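Local coordinates for hypothetical protein BSU32300 (Bacillus subtilis subsp. subtilis str. 168, PDB 1YLM) that is a homodimer and probably an RNase, the likely toxin of a putative type VII toxin-antitoxin system, probably neutralised by the antitoxin YutD, at residues A[70-75]-A[88-93]. Numbering follows the deposited sequence.
Sequences DIMDIL and ELKKLI
Met72, a selenomethionine, reaches across from helix 71-77 to meet Leu89, Lys90 and Ile93 of helix 83-93, and it illustrates how one long, flexible side chain can bridge two helices whose local axes stay 10.2 Å apart. Its start lies alongside the lysine, CB of Met72 resting 3.7 Å from CG of Lys90, the two side chains running antiparallel where they pass. One atom further on, CG of Met72 presses on the terminal methyl CD1 of Ile93 at 3.5 Å, a close fit for two carbons. A bend at chi2 keeps SE beside that methyl, and a further one at chi3 (-36°) brings CE near Leu89. There CE of Met72 lies 4.0 Å from CD1 of Leu89. Ile49 of helix 32-59 and the loop residue Val81 also touch Met72, while Leu89 packs on Ala121, Leu122 and Phe125 of helix 119-137.

Asp73 supplies the polar border of this apolar patch. Lys90 crosses it at roughly a right angle, its chain bent at chi3 (98°), and forms a salt bridge: NZ of Lys90 donates to the syn lone pair of OD1 of Asp73 at 2.8 Å, with a weak second bond of 3.3 Å from NZ to OD2 of Asp73. Both oxygens thus share one ammonium group at the partly exposed edge.

With local axes 166° apart, the segments form an antiparallel helical hairpin within the all-helical HepT-like fold, its second helix ending close to Arg96, the probable active-site residue, which opens the stretch corresponding to the family's RX(4)HXY motif (here with Gln101 in place of the histidine).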
loop_
_atom_site.group_PDB
_atom_site.type_symbol
_atom_site.label_atom_id
_atom_site.label_comp_id
_atom_site.label_asym_id
_atom_site.label_seq_id
_atom_site.Cartn_x
_atom_site.Cartn_y
_atom_site.Cartn_z
ATOM N N ASP A 70 -7.085 -3.828 -16.844
ATOM C CA ASP A 70 -7.520 -3.471 -18.206
ATOM C C ASP A 70 -7.046 -2.077 -18.642
ATOM O O ASP A 70 -6.996 -1.764 -19.842
ATOM C CB ASP A 70 -9.046 -3.537 -18.288
ATOM C CG ASP A 70 -9.581 -4.910 -17.954
ATOM O OD1 ASP A 70 -9.196 -5.873 -18.657
ATOM O OD2 ASP A 70 -10.372 -5.029 -16.983
ATOM N N ILE A 71 -6.691 -1.260 -17.661
ATOM C CA ILE A 71 -6.299 0.138 -17.890
ATOM C C ILE A 71 -5.255 0.334 -18.993
ATOM O O ILE A 71 -5.436 1.181 -19.884
ATOM C CB ILE A 71 -5.870 0.811 -16.553
ATOM C CG1 ILE A 71 -7.088 0.924 -15.635
ATOM C CG2 ILE A 71 -5.253 2.185 -16.796
ATOM C CD1 ILE A 71 -6.790 1.263 -14.190
HETATM N N MSE A 72 -4.177 -0.454 -18.961
HETATM C CA MSE A 72 -3.066 -0.242 -19.901
HETATM C C MSE A 72 -3.470 -0.559 -21.322
HETATM O O MSE A 72 -3.088 0.141 -22.253
HETATM C CB MSE A 72 -1.832 -1.073 -19.527
HETATM C CG MSE A 72 -1.185 -0.667 -18.215
HETATM SE SE MSE A 72 -0.629 1.238 -18.106
HETATM C CE MSE A 72 -0.069 1.471 -19.961
ATOM N N ASP A 73 -4.238 -1.630 -21.469
ATOM C CA ASP A 73 -4.754 -2.050 -22.761
ATOM C C ASP A 73 -5.584 -0.944 -23.412
ATOM O O ASP A 73 -5.487 -0.712 -24.607
ATOM C CB ASP A 73 -5.574 -3.334 -22.600
ATOM C CG ASP A 73 -4.694 -4.556 -22.297
ATOM O OD1 ASP A 73 -3.486 -4.522 -22.633
ATOM O OD2 ASP A 73 -5.220 -5.531 -21.712
ATOM N N ILE A 74 -6.364 -0.240 -22.609
ATOM C CA ILE A 74 -7.179 0.871 -23.121
ATOM C C ILE A 74 -6.298 2.058 -23.551
ATOM O O ILE A 74 -6.480 2.619 -24.641
ATOM C CB ILE A 74 -8.280 1.272 -22.104
ATOM C CG1 ILE A 74 -9.319 0.139 -21.973
ATOM C CG2 ILE A 74 -8.937 2.609 -22.529
ATOM C CD1 ILE A 74 -10.014 0.102 -20.615
ATOM N N LEU A 75 -5.297 2.390 -22.732
ATOM C CA LEU A 75 -4.322 3.434 -23.089
ATOM C C LEU A 75 -3.549 3.093 -24.365
ATOM O O LEU A 75 -3.223 3.978 -25.163
ATOM C CB LEU A 75 -3.351 3.689 -21.923
ATOM C CG LEU A 75 -4.009 4.253 -20.656
ATOM C CD1 LEU A 75 -2.979 4.459 -19.524
ATOM C CD2 LEU A 75 -4.740 5.567 -20.939
ATOM N N GLU A 88 5.095 -3.752 -21.087
ATOM C CA GLU A 88 6.125 -3.570 -20.059
ATOM C C GLU A 88 5.528 -3.060 -18.753
ATOM O O GLU A 88 5.794 -3.606 -17.683
ATOM C CB GLU A 88 7.201 -2.611 -20.541
ATOM C CG GLU A 88 8.182 -3.242 -21.528
ATOM C CD GLU A 88 9.462 -2.461 -21.635
ATOM O OE1 GLU A 88 10.195 -2.379 -20.626
ATOM O OE2 GLU A 88 9.749 -1.931 -22.725
ATOM N N LEU A 89 4.704 -2.015 -18.844
ATOM C CA LEU A 89 4.072 -1.456 -17.645
ATOM C C LEU A 89 3.140 -2.469 -16.983
ATOM O O LEU A 89 3.089 -2.554 -15.759
ATOM C CB LEU A 89 3.375 -0.124 -17.947
ATOM C CG LEU A 89 4.336 1.003 -18.396
ATOM C CD1 LEU A 89 3.590 2.300 -18.693
ATOM C CD2 LEU A 89 5.468 1.280 -17.429
ATOM N N LYS A 90 2.452 -3.276 -17.784
ATOM C CA LYS A 90 1.616 -4.346 -17.244
ATOM C C LYS A 90 2.407 -5.320 -16.353
ATOM O O LYS A 90 1.882 -5.819 -15.357
ATOM C CB LYS A 90 0.930 -5.129 -18.363
ATOM C CG LYS A 90 -0.287 -4.431 -18.998
ATOM C CD LYS A 90 -0.649 -5.105 -20.334
ATOM C CE LYS A 90 -1.766 -6.087 -20.164
ATOM N NZ LYS A 90 -2.121 -6.703 -21.484
ATOM N N LYS A 91 3.653 -5.600 -16.722
ATOM C CA LYS A 91 4.478 -6.553 -15.959
ATOM C C LYS A 91 4.797 -6.028 -14.557
ATOM O O LYS A 91 4.827 -6.810 -13.597
ATOM C CB LYS A 91 5.765 -6.901 -16.720
ATOM C CG LYS A 91 5.510 -7.684 -18.017
ATOM C CD LYS A 91 6.797 -7.846 -18.840
ATOM C CE LYS A 91 6.522 -8.646 -20.150
ATOM N NZ LYS A 91 5.727 -9.869 -19.914
ATOM N N LEU A 92 5.002 -4.711 -14.435
ATOM C CA LEU A 92 5.169 -4.093 -13.114
ATOM C C LEU A 92 3.860 -4.095 -12.347
ATOM O O LEU A 92 3.823 -4.423 -11.155
ATOM C CB LEU A 92 5.694 -2.649 -13.201
ATOM C CG LEU A 92 5.791 -1.924 -11.838
ATOM C CD1 LEU A 92 6.759 -2.614 -10.848
ATOM C CD2 LEU A 92 6.199 -0.470 -12.043
ATOM N N ILE A 93 2.779 -3.707 -13.029
ATOM C CA ILE A 93 1.459 -3.657 -12.410
ATOM C C ILE A 93 1.042 -5.010 -11.810
ATOM O O ILE A 93 0.367 -5.070 -10.775
ATOM C CB ILE A 93 0.405 -3.137 -13.439
ATOM C CG1 ILE A 93 0.655 -1.638 -13.714
ATOM C CG2 ILE A 93 -1.033 -3.426 -12.970
ATOM C CD1 ILE A 93 0.004 -1.094 -14.996
#